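Local coordinates for protein (endonuclease) (Salmonella typhimurium, PDB 1BYR) that is an endonuclease of the phospholipase D-like superfamily that pairs with a second copy of itself, at residues H94-I99 with S109-K114. Sequence-based numbering, arbitrary orientation.
Sequences HDKVII and SFNFTK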
loop_
_atom_site.group_PDB
_atom_site.type_symbol
_atom_site.label_atom_id
_atom_site.label_comp_id
_atom_site.label_asym_id
_atom_site.label_seq_id
_atom_site.Cartn_x
_atom_site.Cartn_y
_atom_site.Cartn_z
ATOM N N HIS A 94 -4.421 8.406 3.301
ATOM C CA HIS A 94 -3.454 7.315 3.448
ATOM C C HIS A 94 -2.722 6.744 2.226
ATOM O O HIS A 94 -1.802 5.934 2.391
ATOM C CB HIS A 94 -4.148 6.176 4.221
ATOM C CG HIS A 94 -3.216 5.263 4.954
ATOM N ND1 HIS A 94 -3.099 3.929 4.658
ATOM C CD2 HIS A 94 -2.336 5.509 5.958
ATOM C CE1 HIS A 94 -2.205 3.369 5.461
ATOM N NE2 HIS A 94 -1.723 4.312 6.252
ATOM N N ASP A 95 -3.105 7.157 1.016
ATOM C CA ASP A 95 -2.468 6.662 -0.207
ATOM C C ASP A 95 -0.980 6.973 -0.310
ATOM O O ASP A 95 -0.532 8.050 0.086
ATOM C CB ASP A 95 -3.133 7.258 -1.457
ATOM C CG ASP A 95 -4.634 7.066 -1.472
ATOM O OD1 ASP A 95 -5.344 7.942 -0.934
ATOM O OD2 ASP A 95 -5.107 6.046 -2.023
ATOM N N LYS A 96 -0.216 6.019 -0.849
ATOM C CA LYS A 96 1.220 6.177 -1.091
ATOM C C LYS A 96 1.280 5.777 -2.566
ATOM O O LYS A 96 1.552 4.626 -2.918
ATOM C CB LYS A 96 2.049 5.208 -0.225
ATOM C CG LYS A 96 1.693 5.238 1.256
ATOM C CD LYS A 96 0.654 4.139 1.592
ATOM C CE LYS A 96 0.666 3.744 3.068
ATOM N NZ LYS A 96 0.417 4.917 3.951
ATOM N N VAL A 97 1.000 6.747 -3.420
ATOM C CA VAL A 97 0.917 6.504 -4.851
ATOM C C VAL A 97 1.687 7.494 -5.725
ATOM O O VAL A 97 1.713 8.695 -5.453
ATOM C CB VAL A 97 -0.571 6.564 -5.294
ATOM C CG1 VAL A 97 -0.676 6.592 -6.831
ATOM C CG2 VAL A 97 -1.350 5.393 -4.697
ATOM N N ILE A 98 2.312 6.970 -6.776
ATOM C CA ILE A 98 3.018 7.791 -7.749
ATOM C C ILE A 98 2.542 7.352 -9.135
ATOM O O ILE A 98 2.741 6.209 -9.537
ATOM C CB ILE A 98 4.566 7.627 -7.677
ATOM C CG1 ILE A 98 5.087 8.066 -6.308
ATOM C CG2 ILE A 98 5.228 8.512 -8.735
ATOM C CD1 ILE A 98 6.613 8.051 -6.172
ATOM N N ILE A 99 1.859 8.261 -9.833
ATOM C CA ILE A 99 1.367 7.996 -11.178
ATOM C C ILE A 99 2.346 8.684 -12.137
ATOM O O ILE A 99 2.492 9.905 -12.118
ATOM C CB ILE A 99 -0.046 8.584 -11.390
ATOM C CG1 ILE A 99 -1.006 8.064 -10.316
ATOM C CG2 ILE A 99 -0.563 8.206 -12.765
ATOM C CD1 ILE A 99 -2.204 8.965 -10.091
ATOM N N SER A 109 2.471 -0.574 0.272
ATOM C CA SER A 109 2.421 -0.130 1.662
ATOM C C SER A 109 3.438 0.975 1.937
ATOM O O SER A 109 3.267 1.777 2.854
ATOM C CB SER A 109 2.700 -1.298 2.613
ATOM O OG SER A 109 4.072 -1.658 2.618
ATOM N N PHE A 110 4.489 0.995 1.124
ATOM C CA PHE A 110 5.617 1.927 1.241
ATOM C C PHE A 110 5.306 3.433 1.366
ATOM O O PHE A 110 4.834 4.065 0.408
ATOM C CB PHE A 110 6.562 1.665 0.048
ATOM C CG PHE A 110 7.854 2.467 0.064
ATOM C CD1 PHE A 110 7.919 3.730 -0.521
ATOM C CD2 PHE A 110 9.024 1.912 0.554
ATOM C CE1 PHE A 110 9.139 4.414 -0.615
ATOM C CE2 PHE A 110 10.248 2.602 0.458
ATOM C CZ PHE A 110 10.300 3.839 -0.125
ATOM N N ASN A 111 5.562 4.002 2.546
ATOM C CA ASN A 111 5.355 5.444 2.752
ATOM C C ASN A 111 6.651 6.098 2.313
ATOM O O ASN A 111 7.709 5.472 2.335
ATOM C CB ASN A 111 5.127 5.801 4.218
ATOM C CG ASN A 111 3.714 5.579 4.653
ATOM O OD1 ASN A 111 3.427 4.658 5.417
ATOM N ND2 ASN A 111 2.813 6.403 4.180
ATOM N N PHE A 112 6.578 7.364 1.933
ATOM C CA PHE A 112 7.763 8.052 1.466
ATOM C C PHE A 112 8.534 8.648 2.625
ATOM O O PHE A 112 8.637 9.872 2.797
ATOM C CB PHE A 112 7.344 9.085 0.410
ATOM C CG PHE A 112 6.502 8.488 -0.689
ATOM C CD1 PHE A 112 7.053 7.583 -1.584
ATOM C CD2 PHE A 112 5.143 8.742 -0.763
ATOM C CE1 PHE A 112 6.260 6.933 -2.530
ATOM C CE2 PHE A 112 4.355 8.103 -1.696
ATOM C CZ PHE A 112 4.913 7.195 -2.581
ATOM N N THR A 113 9.071 7.738 3.425
ATOM C CA THR A 113 9.827 8.060 4.614
ATOM C C THR A 113 11.044 7.183 4.735
ATOM O O THR A 113 11.178 6.153 4.074
ATOM C CB THR A 113 9.011 7.802 5.891
ATOM O OG1 THR A 113 8.830 6.382 6.045
ATOM C CG2 THR A 113 7.661 8.484 5.812
ATOM N N LYS A 114 11.912 7.621 5.634
ATOM C CA LYS A 114 13.157 6.932 5.966
ATOM C C LYS A 114 12.831 5.553 6.621
ATOM O O LYS A 114 13.392 4.500 6.244
ATOM C CB LYS A 114 13.973 7.818 6.935
ATOM C CG LYS A 114 13.653 9.362 6.865
ATOM C CD LYS A 114 12.179 9.749 7.243
ATOM C CE LYS A 114 11.789 9.517 8.708
ATOM N NZ LYS A 114 11.080 8.208 8.934
HETATM O O HOH W 1 0.736 4.340 6.899
#
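Lys-96 and Asn-111 are the closest pair across the contact, with CA atoms 5.7 Å apart, and the touching parts, 96-98 and 109-112, run about 70° apart. Lys-96 buries more than any other residue here. Its CG stands anti to its own carbonyl carbon (chi1 -51°), and a bend at chi2 (94°) carries the rest of the chain past the loop. CB lies 3.1 Å from Phe-110 O, and CE lies 3.3 Å from Ser-109 O. NZ then turns back to its own segment and donates to His-94 O at 2.9 Å. It also sits over one face of the His-94 ring, toward the rim. One water accepts from Lys-96 NZ and donates to Asn-111 OD1 at 3.1 Å. His-94 NE2 lies too close to this water for a certain bond. Asn-111 ND2 and Lys-96 NZ, two donors, are only 2.8 Å apart, so the amide's role is tentative. Next to this polar group, the far end of the Phe-112 ring rests against both the Lys-96 backbone and Ile-98. Its CE2 lies 3.7 Å from Lys-96 CA, and its CE1 meets Ile-98 CD1 at 3.8 Å. Phe-112 centres an inverse gamma turn. Ser-109 OG bonds to Glu-122 of the same chain, while His-94 ND1 bonds to Glu-122 of the second subunit. The buried His-x-Lys pair with the Asn two residues after Ser-109 matches the HKD motif of the phospholipase D superfamily, here at the subunit interface.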